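Local coordinates for protein ornithine aminotransferase (Plasmodium falciparum, PDB 3LG0) that catalyses the pyridoxal phosphate-dependent transamination of L-ornithine with 2-oxoglutarate, yielding glutamate semialdehyde and L-glutamate for proline biosynthesis, at residues Y49-A54 / V383-P388; V106-T111 / I271-A276; S137-V142 / N173-P178; A196-P201 / L229-E234; L239-K244 / G347-I352. All coordinates share one frame; numbering follows the deposited sequence.

Overall arrangement
Two mixed sheets of a class-III aminotransferase subunit carry these contacts. Contacts 2, 3 and 4 pair strands of one sheet: contact 2 at its 105-109 edge, contact 3 at its 174-177 edge, contact 4 between, its centre about 15 Å from contact 2's and 12 Å from contact 3's. Contact 1 lies on the other sheet; contact 5 sets a loop between two strands of the first against strand 349-354 of the second. Contacts 1 and 5 touch through L385 with C350 and R241 with P387. K262, the probable cofactor lysine, unmodified here, has its side chain about 7 Å from that of T111, 8 Å from D233 and R241, and 9 Å from S53. Contacts 1 and 2 also reach the second subunit.

Contact 1 (Y49-A54 / V383-P388); sequences YDFLSA and VRLTPP
P387 lies over one face of the F51 ring, a CH-pi contact made where two inner strands of a mixed sheet of the class-III aminotransferase fold, 47-50 and 382-385, run out into loops. The CB of P387 stands 3.9 Å from the centroid of the F51 ring, only 19° from the ring normal. L385 approaches the same ring elsewhere: its CB sits at the edge, in the ring plane, while its CD2 comes obliquely to within 3.5 Å of CD2 of F51. L52 crosses R384 at about a right angle; with CG anti to the backbone N (chi1 -157°), its CD1 reaches CG of R384 at 3.8 Å, and the leucine also packs on S82 of the second subunit. Backbone bonding ties the loops together, T386 N donating to F51 O at 2.7 Å. OD1 of D50 accepts from L52 N, an Asx turn, and from S53 N, which extends it to an Asx motif. S53 faces the T386-P388 run: its OG donates to T386 O at 2.7 Å, tilted 26° from the carbonyl plane, and rests 3.3 Å from CD of P388.

Contact 2 (V106-T111 / I271-A276); sequences VLMMNT and ISAILA
M109 and S272 form a hydrogen-bonded antiparallel pair at the 105-109 edge of the seven-stranded mixed sheet of the aminotransferase fold, where strand 272-276 runs antiparallel to both its neighbours. M109 N donates to S272 O at 2.8 Å almost straight (178°), and S272 N returns a bond to M109 O at 2.9 Å; both donors sit above the planes of the carbonyls they meet. L107 and I274 form the second such pair, this time within the carbonyl planes, with L107 N 2.9 Å from I274 O. The other edge of strand 272-276 is bonded to strand 257-260, through A273 with L260 and L275 with I258, whereas V106 makes backbone bonds to the second subunit. The hydroxyl of S272 is spent on T111 O, OG donating at 2.9 Å from above that carbonyl plane. T111 is the N-cap of helix 112-129, its OG1 accepting from E114 N, while the E114 carboxylate takes N110 N. Apolar groups meet on the face of V106, M108, A273 and L275: CG2 of V106 lies 3.6 Å from CD2 of L275. The M108 chain, bent at chi2 and chi3, carries its CE to 3.6 Å from CG2 of I271. S272 thus ties the sheet to the helix start by one side-chain bond, at T111, whose side chain is about 7 Å from that of K262, the probable cofactor lysine.

Contact 3 (S137-V142 / N173-P178); sequences SAKIIV and NFLKVP
I140 and F174 pair in parallel strands, 139-143 against 174-177, at one edge of the seven-stranded mixed sheet of this aminotransferase fold; the short strand axes diverge by 26°. Four backbone bonds hold the pair. I140 N points straight at N173 O (2.9 Å, 177°), an acceptor that also receives NH2 of R124. L175 then bonds both ways, its N to I140 O and its O accepting V142 N at 2.8 Å, and V177 N closes the series on V142 O. The opposite edge of strand 139-143 is bonded to strand 194-199 through K139 and I141.

Apolar packing differs on the two faces. On the face of F174, I140 lies alongside the ring and points the same way, its CB 3.9 Å from CE2 of F174, while CG1 of V142 comes obliquely to CD2 of F174 at 3.9 Å. Y120 of helix 112-129 meets the same ring edge-to-face. On the face of I141 and L175, helix 182-189 covers the strands, and CG2 of I141 crosses obliquely against CG2 of V177 at 3.9 Å.

K139 adds contacts through its aliphatic part. Its CG passes 3.4 Å from OD1 of N173, the two side chains crossing at about a right angle, and its CD nestles against the fork of L175, 4.0 Å from both CD1 and CD2.

Contact 4 (A196-P201 / L229-E234); sequences AFIVEP and LFVADE
L229 opens the pairing by accepting F197 N on its carbonyl O at 2.8 Å, while its CB packs on CB of A196. F230, on the other face of the sheet, turns the edge of its ring toward V199, whose CG1 lies in the ring plane 3.9 Å from CE1 of F230; F230 N donates to OD2 of D256. V231 bonds in both directions, N to F197 O and O from V199 N. Its side chain runs beside I198 and points the same way, with CB 3.6 Å from CG1 of I198, on the face covered by helix 112-129. F197, V199 and F230 instead meet helix 215-226, the connection that makes strands 194-199 and 229-233 a beta-alpha-beta crossover with parallel neighbours. A232 brings its CA close to V199 O, and its backbone bonds reach strand 257-260 on the far side. D233 N donates to that same V199 O at 2.9 Å, from above the carbonyl plane. With CG anti to the backbone N (chi1 -178°), D233 lies alongside E200, and its OD1 accepts from V235 N; the K262 side chain is about 8 Å away, and as in related aminotransferases D233 probably faces the pyridine nitrogen of the cofactor. One water bridges the strand ends, donating to D233 O and to OE1 of E200, each at 2.8 Å, while OE2 of E200 is held by N146 and G204. D233 O also has CD of P201 at 3.1 Å. The E234 chain bends at chi2, and its OE2 lies 3.5 Å from CG of P201, the carboxylate being bonded by T237, C247 and T248.

Contact 5 (L239-K244 / G347-I352); sequences LGRTGK and GLLCAI
R241 leaves its backbone with CG anti to N (chi1 177°), then folds at chi2 (53°) and chi3 (56°), bringing the edge of the guanidinium to L348. NH1 donates to L348 O at 2.8 Å, with the oxygen close to the guanidinium plane but the donor above the carbonyl plane. A backbone bond runs the other way, L348 N reaching R241 O at 2.9 Å, so the two residues grip each other twice. The bent arginine chain also crosses L349 at about a right angle, its CG 3.6 Å from CB of L349, and T242 lies beside the same leucine. G347, without a side chain, lets the backbones close in until its CA is 4.0 Å from that of T242. NH1 also bonds P387 O and NH2 bonds OD1 of N59; the R241 side chain is about 8 Å from that of K262. The type I beta turn from G240 to G243, in the loop between strands 229-233 and 257-260 of one sheet, thus meets the residues leading into strand 349-354 of the other and its first residue, L349; that strand is flanked by strands 382-385 and 340-346, and L348 and C350 pack on helix 315-333.

Contact 1 (Y49-A54 / V383-P388)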
# COMPACT_ATOMS: atom_id res chain seq x y z
N TYR A 49 -19.68 -18.06 -8.90
CA TYR A 49 -18.86 -17.41 -9.90
C TYR A 49 -18.47 -16.05 -9.35
O TYR A 49 -19.34 -15.26 -8.93
CB TYR A 49 -19.62 -17.24 -11.21
CG TYR A 49 -19.71 -18.48 -12.08
CD1 TYR A 49 -20.88 -19.24 -12.14
CD2 TYR A 49 -18.62 -18.88 -12.86
CE1 TYR A 49 -20.95 -20.37 -12.95
CE2 TYR A 49 -18.69 -20.00 -13.67
CZ TYR A 49 -19.86 -20.75 -13.71
OH TYR A 49 -19.93 -21.88 -14.50
N ASP A 50 -17.17 -15.76 -9.36
CA ASP A 50 -16.68 -14.44 -8.94
C ASP A 50 -16.72 -13.49 -10.12
O ASP A 50 -15.90 -13.60 -11.02
CB ASP A 50 -15.24 -14.54 -8.44
CG ASP A 50 -14.72 -13.21 -7.90
OD1 ASP A 50 -15.34 -12.16 -8.18
OD2 ASP A 50 -13.70 -13.23 -7.17
N PHE A 51 -17.67 -12.55 -10.10
CA PHE A 51 -17.82 -11.61 -11.20
C PHE A 51 -17.29 -10.21 -10.90
O PHE A 51 -17.57 -9.26 -11.64
CB PHE A 51 -19.26 -11.61 -11.76
CG PHE A 51 -19.38 -12.37 -13.05
CD1 PHE A 51 -19.05 -13.72 -13.09
CD2 PHE A 51 -19.73 -11.74 -14.22
CE1 PHE A 51 -19.12 -14.43 -14.28
CE2 PHE A 51 -19.81 -12.45 -15.42
CZ PHE A 51 -19.50 -13.79 -15.44
N LEU A 52 -16.51 -10.12 -9.83
CA LEU A 52 -15.79 -8.91 -9.48
C LEU A 52 -14.29 -9.06 -9.74
O LEU A 52 -13.63 -8.13 -10.16
CB LEU A 52 -16.03 -8.57 -8.02
CG LEU A 52 -15.81 -7.11 -7.66
CD1 LEU A 52 -16.71 -6.28 -8.54
CD2 LEU A 52 -16.11 -6.88 -6.20
N SER A 53 -13.77 -10.26 -9.48
CA SER A 53 -12.33 -10.54 -9.60
C SER A 53 -11.48 -9.60 -8.74
O SER A 53 -10.35 -9.27 -9.10
CB SER A 53 -11.85 -10.47 -11.05
OG SER A 53 -12.57 -11.36 -11.89
N ALA A 54 -12.02 -9.20 -7.59
CA ALA A 54 -11.35 -8.25 -6.72
C ALA A 54 -10.84 -7.07 -7.57
O ALA A 54 -9.69 -6.65 -7.47
CB ALA A 54 -10.19 -8.92 -5.94
N VAL A 383 -24.07 -2.49 -12.23
CA VAL A 383 -23.52 -3.72 -11.67
C VAL A 383 -22.32 -4.13 -12.52
O VAL A 383 -22.38 -4.14 -13.74
CB VAL A 383 -24.58 -4.84 -11.64
CG1 VAL A 383 -23.94 -6.19 -11.33
CG2 VAL A 383 -25.67 -4.53 -10.63
N ARG A 384 -21.22 -4.45 -11.85
CA ARG A 384 -19.96 -4.82 -12.48
C ARG A 384 -20.00 -6.29 -12.94
O ARG A 384 -20.45 -7.18 -12.21
CB ARG A 384 -18.83 -4.58 -11.48
CG ARG A 384 -17.42 -4.82 -11.98
CD ARG A 384 -17.05 -3.88 -13.12
NE ARG A 384 -17.03 -2.47 -12.74
CZ ARG A 384 -15.93 -1.82 -12.34
NH1 ARG A 384 -14.79 -2.47 -12.24
NH2 ARG A 384 -15.99 -0.53 -12.04
N LEU A 385 -19.56 -6.56 -14.15
CA LEU A 385 -19.49 -7.94 -14.61
C LEU A 385 -18.08 -8.17 -15.13
O LEU A 385 -17.79 -7.91 -16.30
CB LEU A 385 -20.53 -8.20 -15.71
CG LEU A 385 -21.99 -8.20 -15.27
CD1 LEU A 385 -22.92 -8.22 -16.45
CD2 LEU A 385 -22.27 -9.36 -14.34
N THR A 386 -17.19 -8.64 -14.25
CA THR A 386 -15.79 -8.83 -14.60
C THR A 386 -15.22 -10.08 -13.96
O THR A 386 -14.67 -10.01 -12.86
CB THR A 386 -14.91 -7.62 -14.17
OG1 THR A 386 -15.10 -7.35 -12.79
CG2 THR A 386 -15.25 -6.37 -14.98
N PRO A 387 -15.35 -11.22 -14.66
CA PRO A 387 -14.86 -12.53 -14.22
C PRO A 387 -13.38 -12.70 -14.49
O PRO A 387 -12.83 -12.02 -15.35
CB PRO A 387 -15.61 -13.50 -15.13
CG PRO A 387 -15.80 -12.71 -16.41
CD PRO A 387 -16.04 -11.29 -15.95
N PRO A 388 -12.73 -13.61 -13.77
CA PRO A 388 -11.34 -13.86 -14.12
C PRO A 388 -11.27 -14.28 -15.59
O PRO A 388 -12.23 -14.87 -16.12
CB PRO A 388 -10.95 -15.03 -13.20
CG PRO A 388 -11.92 -14.96 -12.08
CD PRO A 388 -13.20 -14.47 -12.67

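Contact 2 (V106-T111 / I271-A276)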
# COMPACT_ATOMS: atom_id res chain seq x y z
N VAL A 106 10.59 1.96 -15.38
CA VAL A 106 9.44 1.66 -14.56
C VAL A 106 9.74 2.00 -13.10
O VAL A 106 10.89 1.95 -12.65
CB VAL A 106 9.00 0.18 -14.71
CG1 VAL A 106 9.98 -0.73 -14.02
CG2 VAL A 106 7.58 -0.04 -14.14
N LEU A 107 8.68 2.35 -12.38
CA LEU A 107 8.75 2.66 -10.95
C LEU A 107 7.72 1.79 -10.24
O LEU A 107 6.53 1.90 -10.53
CB LEU A 107 8.47 4.16 -10.76
CG LEU A 107 8.14 4.83 -9.43
CD1 LEU A 107 8.76 4.14 -8.23
CD2 LEU A 107 8.59 6.29 -9.53
N MET A 108 8.19 0.92 -9.35
CA MET A 108 7.30 -0.03 -8.65
C MET A 108 6.78 0.55 -7.34
O MET A 108 7.55 1.07 -6.55
CB MET A 108 8.02 -1.36 -8.32
CG MET A 108 8.64 -2.08 -9.49
SD MET A 108 7.49 -2.46 -10.82
CE MET A 108 6.54 -3.80 -10.08
N MET A 109 5.49 0.39 -7.09
CA MET A 109 4.91 0.79 -5.82
C MET A 109 3.94 -0.28 -5.31
O MET A 109 3.87 -1.37 -5.85
CB MET A 109 4.21 2.14 -5.99
CG MET A 109 4.51 2.73 -7.35
SD MET A 109 4.14 4.47 -7.46
CE MET A 109 5.03 4.95 -5.98
N ASN A 110 3.18 0.05 -4.28
CA ASN A 110 2.26 -0.92 -3.70
C ASN A 110 0.83 -0.80 -4.21
O ASN A 110 0.24 -1.79 -4.66
CB ASN A 110 2.28 -0.81 -2.18
CG ASN A 110 3.69 -0.73 -1.62
OD1 ASN A 110 4.46 -1.68 -1.71
ND2 ASN A 110 4.01 0.39 -1.01
N THR A 111 0.26 0.39 -4.17
CA THR A 111 -1.18 0.52 -4.42
C THR A 111 -1.52 1.37 -5.64
O THR A 111 -0.70 2.13 -6.11
CB THR A 111 -1.91 1.10 -3.20
OG1 THR A 111 -1.49 2.46 -3.00
CG2 THR A 111 -1.59 0.28 -1.94
N ILE A 271 0.69 -4.58 -5.65
CA ILE A 271 1.72 -4.07 -6.56
C ILE A 271 1.13 -3.09 -7.57
O ILE A 271 0.07 -3.32 -8.12
CB ILE A 271 2.42 -5.20 -7.35
CG1 ILE A 271 2.78 -6.39 -6.45
CG2 ILE A 271 3.65 -4.68 -8.08
CD1 ILE A 271 3.39 -7.54 -7.22
N SER A 272 1.85 -2.01 -7.84
CA SER A 272 1.45 -1.09 -8.89
C SER A 272 2.74 -0.57 -9.53
O SER A 272 3.84 -0.80 -9.02
CB SER A 272 0.62 0.05 -8.29
OG SER A 272 1.45 0.89 -7.52
N ALA A 273 2.60 0.12 -10.66
CA ALA A 273 3.76 0.59 -11.41
C ALA A 273 3.44 1.78 -12.30
O ALA A 273 2.32 1.93 -12.80
CB ALA A 273 4.36 -0.56 -12.27
N ILE A 274 4.45 2.61 -12.52
CA ILE A 274 4.39 3.63 -13.53
C ILE A 274 5.46 3.34 -14.58
O ILE A 274 6.62 3.08 -14.26
CB ILE A 274 4.60 5.02 -12.91
CG1 ILE A 274 3.40 5.40 -12.05
CG2 ILE A 274 4.76 6.06 -13.99
CD1 ILE A 274 3.66 6.63 -11.17
N LEU A 275 5.07 3.38 -15.86
CA LEU A 275 6.02 3.21 -16.95
C LEU A 275 6.11 4.50 -17.73
O LEU A 275 5.09 5.13 -18.03
CB LEU A 275 5.57 2.11 -17.91
CG LEU A 275 5.49 0.68 -17.42
CD1 LEU A 275 4.34 -0.01 -18.16
CD2 LEU A 275 6.81 -0.04 -17.65
N ALA A 276 7.32 4.88 -18.08
CA ALA A 276 7.54 6.11 -18.83
C ALA A 276 8.93 6.05 -19.45
O ALA A 276 9.76 5.24 -19.04
CB ALA A 276 7.40 7.32 -17.89

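Contact 3 (S137-V142 / N173-P178)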
# COMPACT_ATOMS: atom_id res chain seq x y z
N SER A 137 2.11 26.05 -10.20
CA SER A 137 0.92 26.25 -11.02
C SER A 137 0.76 25.24 -12.15
O SER A 137 -0.01 25.46 -13.08
CB SER A 137 0.92 27.67 -11.59
OG SER A 137 1.92 27.82 -12.58
N ALA A 138 1.48 24.12 -12.08
CA ALA A 138 1.30 23.07 -13.06
C ALA A 138 -0.10 22.47 -12.88
O ALA A 138 -0.50 22.10 -11.77
CB ALA A 138 2.37 22.01 -12.94
N LYS A 139 -0.84 22.41 -13.97
CA LYS A 139 -2.21 21.92 -13.92
C LYS A 139 -2.33 20.57 -14.59
O LYS A 139 -1.71 20.32 -15.62
CB LYS A 139 -3.15 22.93 -14.59
CG LYS A 139 -3.40 24.17 -13.77
CD LYS A 139 -4.22 25.19 -14.55
CE LYS A 139 -4.46 26.44 -13.71
NZ LYS A 139 -3.19 27.06 -13.22
N ILE A 140 -3.12 19.69 -13.99
CA ILE A 140 -3.41 18.39 -14.58
C ILE A 140 -4.89 18.31 -14.96
O ILE A 140 -5.78 18.66 -14.18
CB ILE A 140 -3.09 17.22 -13.62
CG1 ILE A 140 -1.62 17.21 -13.23
CG2 ILE A 140 -3.51 15.87 -14.24
CD1 ILE A 140 -1.31 16.30 -12.04
N ILE A 141 -5.15 17.83 -16.16
CA ILE A 141 -6.52 17.64 -16.59
C ILE A 141 -6.97 16.21 -16.30
O ILE A 141 -6.26 15.26 -16.61
CB ILE A 141 -6.63 17.91 -18.11
CG1 ILE A 141 -6.26 19.37 -18.41
CG2 ILE A 141 -8.03 17.57 -18.61
CD1 ILE A 141 -6.02 19.64 -19.87
N VAL A 142 -8.14 16.06 -15.69
CA VAL A 142 -8.74 14.74 -15.51
C VAL A 142 -10.17 14.74 -15.98
O VAL A 142 -10.75 15.79 -16.24
CB VAL A 142 -8.72 14.33 -14.04
CG1 VAL A 142 -7.30 13.99 -13.62
CG2 VAL A 142 -9.30 15.45 -13.17
N ASN A 173 -5.75 22.67 -9.06
CA ASN A 173 -4.86 22.33 -10.16
C ASN A 173 -5.22 21.01 -10.82
O ASN A 173 -4.40 20.39 -11.49
CB ASN A 173 -3.41 22.36 -9.72
CG ASN A 173 -2.88 23.78 -9.63
OD1 ASN A 173 -3.27 24.64 -10.42
ND2 ASN A 173 -2.00 24.03 -8.66
N PHE A 174 -6.46 20.61 -10.61
CA PHE A 174 -7.06 19.56 -11.41
C PHE A 174 -8.20 20.16 -12.22
O PHE A 174 -9.23 20.55 -11.67
CB PHE A 174 -7.53 18.41 -10.52
CG PHE A 174 -6.42 17.51 -10.08
CD1 PHE A 174 -5.83 17.66 -8.85
CD2 PHE A 174 -5.96 16.52 -10.93
CE1 PHE A 174 -4.81 16.82 -8.46
CE2 PHE A 174 -4.93 15.69 -10.54
CZ PHE A 174 -4.36 15.84 -9.31
N LEU A 175 -7.99 20.25 -13.52
CA LEU A 175 -9.00 20.76 -14.43
C LEU A 175 -9.85 19.59 -14.88
O LEU A 175 -9.32 18.58 -15.35
CB LEU A 175 -8.35 21.43 -15.65
CG LEU A 175 -7.36 22.58 -15.42
CD1 LEU A 175 -6.83 23.09 -16.75
CD2 LEU A 175 -7.98 23.72 -14.62
N LYS A 176 -11.16 19.73 -14.75
CA LYS A 176 -12.06 18.62 -15.07
C LYS A 176 -12.80 18.85 -16.38
O LYS A 176 -13.46 19.86 -16.57
CB LYS A 176 -13.04 18.37 -13.93
CG LYS A 176 -12.38 17.78 -12.69
CD LYS A 176 -13.40 17.16 -11.74
CE LYS A 176 -12.72 16.54 -10.52
NZ LYS A 176 -13.70 15.86 -9.62
N VAL A 177 -12.68 17.89 -17.29
CA VAL A 177 -13.44 17.90 -18.52
C VAL A 177 -14.31 16.64 -18.63
O VAL A 177 -14.03 15.63 -18.00
CB VAL A 177 -12.51 17.92 -19.74
CG1 VAL A 177 -11.65 19.18 -19.72
CG2 VAL A 177 -11.64 16.66 -19.78
N PRO A 178 -15.38 16.72 -19.43
CA PRO A 178 -16.19 15.53 -19.65
C PRO A 178 -15.41 14.47 -20.41
O PRO A 178 -14.55 14.81 -21.22
CB PRO A 178 -17.34 16.05 -20.53
CG PRO A 178 -17.41 17.51 -20.23
CD PRO A 178 -15.99 17.93 -19.99

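Contact 4 (A196-P201 / L229-E234)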
# COMPACT_ATOMS: atom_id res chain seq x y z
N ALA A 196 -0.22 17.67 -18.01
CA ALA A 196 -0.68 16.32 -18.32
C ALA A 196 -2.19 16.18 -18.39
O ALA A 196 -2.94 16.93 -17.77
CB ALA A 196 -0.09 15.30 -17.33
N PHE A 197 -2.61 15.17 -19.13
CA PHE A 197 -3.99 14.70 -19.15
C PHE A 197 -3.97 13.24 -18.69
O PHE A 197 -3.39 12.37 -19.36
CB PHE A 197 -4.55 14.81 -20.57
CG PHE A 197 -5.95 14.28 -20.72
CD1 PHE A 197 -6.93 14.62 -19.81
CD2 PHE A 197 -6.29 13.48 -21.80
CE1 PHE A 197 -8.22 14.14 -19.95
CE2 PHE A 197 -7.58 13.00 -21.95
CZ PHE A 197 -8.55 13.34 -21.02
N ILE A 198 -4.59 12.97 -17.55
CA ILE A 198 -4.64 11.61 -17.02
C ILE A 198 -6.04 11.03 -17.20
O ILE A 198 -7.03 11.62 -16.77
CB ILE A 198 -4.19 11.55 -15.55
CG1 ILE A 198 -2.82 12.22 -15.42
CG2 ILE A 198 -4.14 10.11 -15.08
CD1 ILE A 198 -2.29 12.36 -14.02
N VAL A 199 -6.12 9.90 -17.88
CA VAL A 199 -7.39 9.39 -18.35
C VAL A 199 -7.38 7.86 -18.44
O VAL A 199 -6.34 7.25 -18.69
CB VAL A 199 -7.72 9.97 -19.75
CG1 VAL A 199 -6.75 9.42 -20.75
CG2 VAL A 199 -9.15 9.66 -20.16
N GLU A 200 -8.56 7.27 -18.24
CA GLU A 200 -8.78 5.83 -18.30
C GLU A 200 -9.28 5.41 -19.68
O GLU A 200 -10.18 6.05 -20.22
CB GLU A 200 -9.84 5.44 -17.28
CG GLU A 200 -9.36 5.05 -15.90
CD GLU A 200 -10.38 4.18 -15.17
OE1 GLU A 200 -10.23 2.91 -15.14
OE2 GLU A 200 -11.37 4.77 -14.66
N PRO A 201 -8.73 4.32 -20.25
CA PRO A 201 -9.14 3.82 -21.58
C PRO A 201 -10.62 3.44 -21.62
O PRO A 201 -11.28 3.62 -22.66
CB PRO A 201 -8.25 2.60 -21.78
CG PRO A 201 -7.05 2.86 -20.94
CD PRO A 201 -7.57 3.59 -19.72
N LEU A 229 1.71 15.72 -21.49
CA LEU A 229 1.83 14.30 -21.18
C LEU A 229 0.46 13.64 -21.32
O LEU A 229 -0.51 14.08 -20.71
CB LEU A 229 2.41 14.08 -19.78
CG LEU A 229 3.89 14.44 -19.62
CD1 LEU A 229 4.40 14.13 -18.21
CD2 LEU A 229 4.74 13.71 -20.64
N PHE A 230 0.38 12.62 -22.17
CA PHE A 230 -0.80 11.78 -22.30
C PHE A 230 -0.60 10.57 -21.37
O PHE A 230 0.10 9.61 -21.71
CB PHE A 230 -0.97 11.37 -23.77
CG PHE A 230 -1.92 10.22 -24.00
CD1 PHE A 230 -3.01 10.01 -23.17
CD2 PHE A 230 -1.74 9.37 -25.07
CE1 PHE A 230 -3.86 8.94 -23.39
CE2 PHE A 230 -2.59 8.30 -25.30
CZ PHE A 230 -3.65 8.09 -24.45
N VAL A 231 -1.21 10.65 -20.18
CA VAL A 231 -1.13 9.58 -19.18
C VAL A 231 -2.36 8.65 -19.17
O VAL A 231 -3.47 9.08 -18.88
CB VAL A 231 -0.97 10.14 -17.76
CG1 VAL A 231 -0.69 9.01 -16.78
CG2 VAL A 231 0.16 11.17 -17.73
N ALA A 232 -2.13 7.38 -19.47
CA ALA A 232 -3.19 6.38 -19.47
C ALA A 232 -3.20 5.59 -18.17
O ALA A 232 -2.24 4.88 -17.85
CB ALA A 232 -3.02 5.43 -20.65
N ASP A 233 -4.30 5.68 -17.43
CA ASP A 233 -4.51 4.89 -16.23
C ASP A 233 -5.05 3.52 -16.60
O ASP A 233 -6.24 3.38 -16.89
CB ASP A 233 -5.52 5.58 -15.31
CG ASP A 233 -5.74 4.82 -14.01
OD1 ASP A 233 -5.25 3.67 -13.89
OD2 ASP A 233 -6.40 5.38 -13.11
N GLU A 234 -4.19 2.51 -16.57
CA GLU A 234 -4.57 1.17 -17.01
C GLU A 234 -4.62 0.21 -15.83
O GLU A 234 -4.49 -1.01 -16.00
CB GLU A 234 -3.56 0.67 -18.06
CG GLU A 234 -3.59 1.45 -19.39
CD GLU A 234 -4.31 0.72 -20.54
OE1 GLU A 234 -5.04 -0.27 -20.31
OE2 GLU A 234 -4.12 1.14 -21.71
O HOH W 1 -7.94 1.39 -15.79

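Contact 5 (L239-K244 / G347-I352)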
# COMPACT_ATOMS: atom_id res chain seq x y z
N LEU A 239 -3.71 -5.38 -18.78
CA LEU A 239 -3.39 -6.76 -18.42
C LEU A 239 -4.47 -7.78 -18.80
O LEU A 239 -4.80 -8.68 -18.02
CB LEU A 239 -3.06 -6.85 -16.93
CG LEU A 239 -1.96 -5.90 -16.44
CD1 LEU A 239 -1.61 -6.21 -15.01
CD2 LEU A 239 -0.71 -5.95 -17.30
N GLY A 240 -5.01 -7.66 -20.01
CA GLY A 240 -5.96 -8.64 -20.51
C GLY A 240 -7.44 -8.33 -20.32
O GLY A 240 -8.27 -8.82 -21.07
N ARG A 241 -7.77 -7.50 -19.33
CA ARG A 241 -9.17 -7.24 -18.99
C ARG A 241 -10.05 -6.94 -20.21
O ARG A 241 -11.16 -7.45 -20.31
CB ARG A 241 -9.29 -6.15 -17.91
CG ARG A 241 -10.72 -5.74 -17.53
CD ARG A 241 -11.63 -6.92 -17.12
NE ARG A 241 -11.08 -7.72 -16.04
CZ ARG A 241 -11.60 -8.88 -15.62
NH1 ARG A 241 -12.69 -9.38 -16.19
NH2 ARG A 241 -11.02 -9.54 -14.63
N THR A 242 -9.55 -6.13 -21.15
CA THR A 242 -10.34 -5.77 -22.32
C THR A 242 -9.88 -6.49 -23.58
O THR A 242 -10.26 -6.11 -24.68
CB THR A 242 -10.29 -4.26 -22.60
OG1 THR A 242 -8.99 -3.90 -23.10
CG2 THR A 242 -10.57 -3.46 -21.33
N GLY A 243 -9.06 -7.51 -23.43
CA GLY A 243 -8.55 -8.23 -24.59
C GLY A 243 -7.07 -8.01 -24.90
O GLY A 243 -6.45 -8.85 -25.54
N LYS A 244 -6.49 -6.90 -24.44
CA LYS A 244 -5.09 -6.57 -24.73
C LYS A 244 -4.26 -6.35 -23.45
O LYS A 244 -4.82 -6.12 -22.38
CB LYS A 244 -5.00 -5.31 -25.60
CG LYS A 244 -5.66 -5.42 -26.97
CD LYS A 244 -5.11 -6.61 -27.73
CE LYS A 244 -5.81 -6.78 -29.08
NZ LYS A 244 -5.41 -8.06 -29.73
N GLY A 347 -14.22 -6.39 -24.16
CA GLY A 347 -13.56 -7.60 -23.70
C GLY A 347 -14.35 -8.17 -22.52
O GLY A 347 -15.57 -8.31 -22.60
N LEU A 348 -13.66 -8.47 -21.42
CA LEU A 348 -14.35 -8.97 -20.23
C LEU A 348 -14.44 -7.90 -19.15
O LEU A 348 -14.50 -8.19 -17.95
CB LEU A 348 -13.69 -10.25 -19.72
CG LEU A 348 -13.95 -11.45 -20.62
CD1 LEU A 348 -13.18 -12.67 -20.14
CD2 LEU A 348 -15.43 -11.73 -20.65
N LEU A 349 -14.47 -6.65 -19.58
CA LEU A 349 -14.79 -5.54 -18.70
C LEU A 349 -16.22 -5.12 -19.02
O LEU A 349 -16.46 -4.34 -19.93
CB LEU A 349 -13.81 -4.38 -18.91
CG LEU A 349 -14.10 -3.08 -18.14
CD1 LEU A 349 -14.33 -3.36 -16.67
CD2 LEU A 349 -12.99 -2.07 -18.32
N CYS A 350 -17.18 -5.67 -18.29
CA CYS A 350 -18.59 -5.48 -18.62
C CYS A 350 -19.38 -4.94 -17.46
O CYS A 350 -18.91 -4.96 -16.32
CB CYS A 350 -19.20 -6.81 -19.07
SG CYS A 350 -18.15 -7.69 -20.25
N ALA A 351 -20.58 -4.45 -17.75
CA ALA A 351 -21.47 -3.92 -16.73
C ALA A 351 -22.90 -3.89 -17.26
O ALA A 351 -23.12 -3.89 -18.47
CB ALA A 351 -21.01 -2.53 -16.31
N ILE A 352 -23.86 -3.90 -16.36
CA ILE A 352 -25.24 -3.64 -16.75
C ILE A 352 -25.67 -2.44 -15.95
O ILE A 352 -25.55 -2.44 -14.73
CB ILE A 352 -26.18 -4.83 -16.44
CG1 ILE A 352 -25.75 -6.08 -17.21
CG2 ILE A 352 -27.61 -4.47 -16.81
CD1 ILE A 352 -26.61 -7.29 -16.89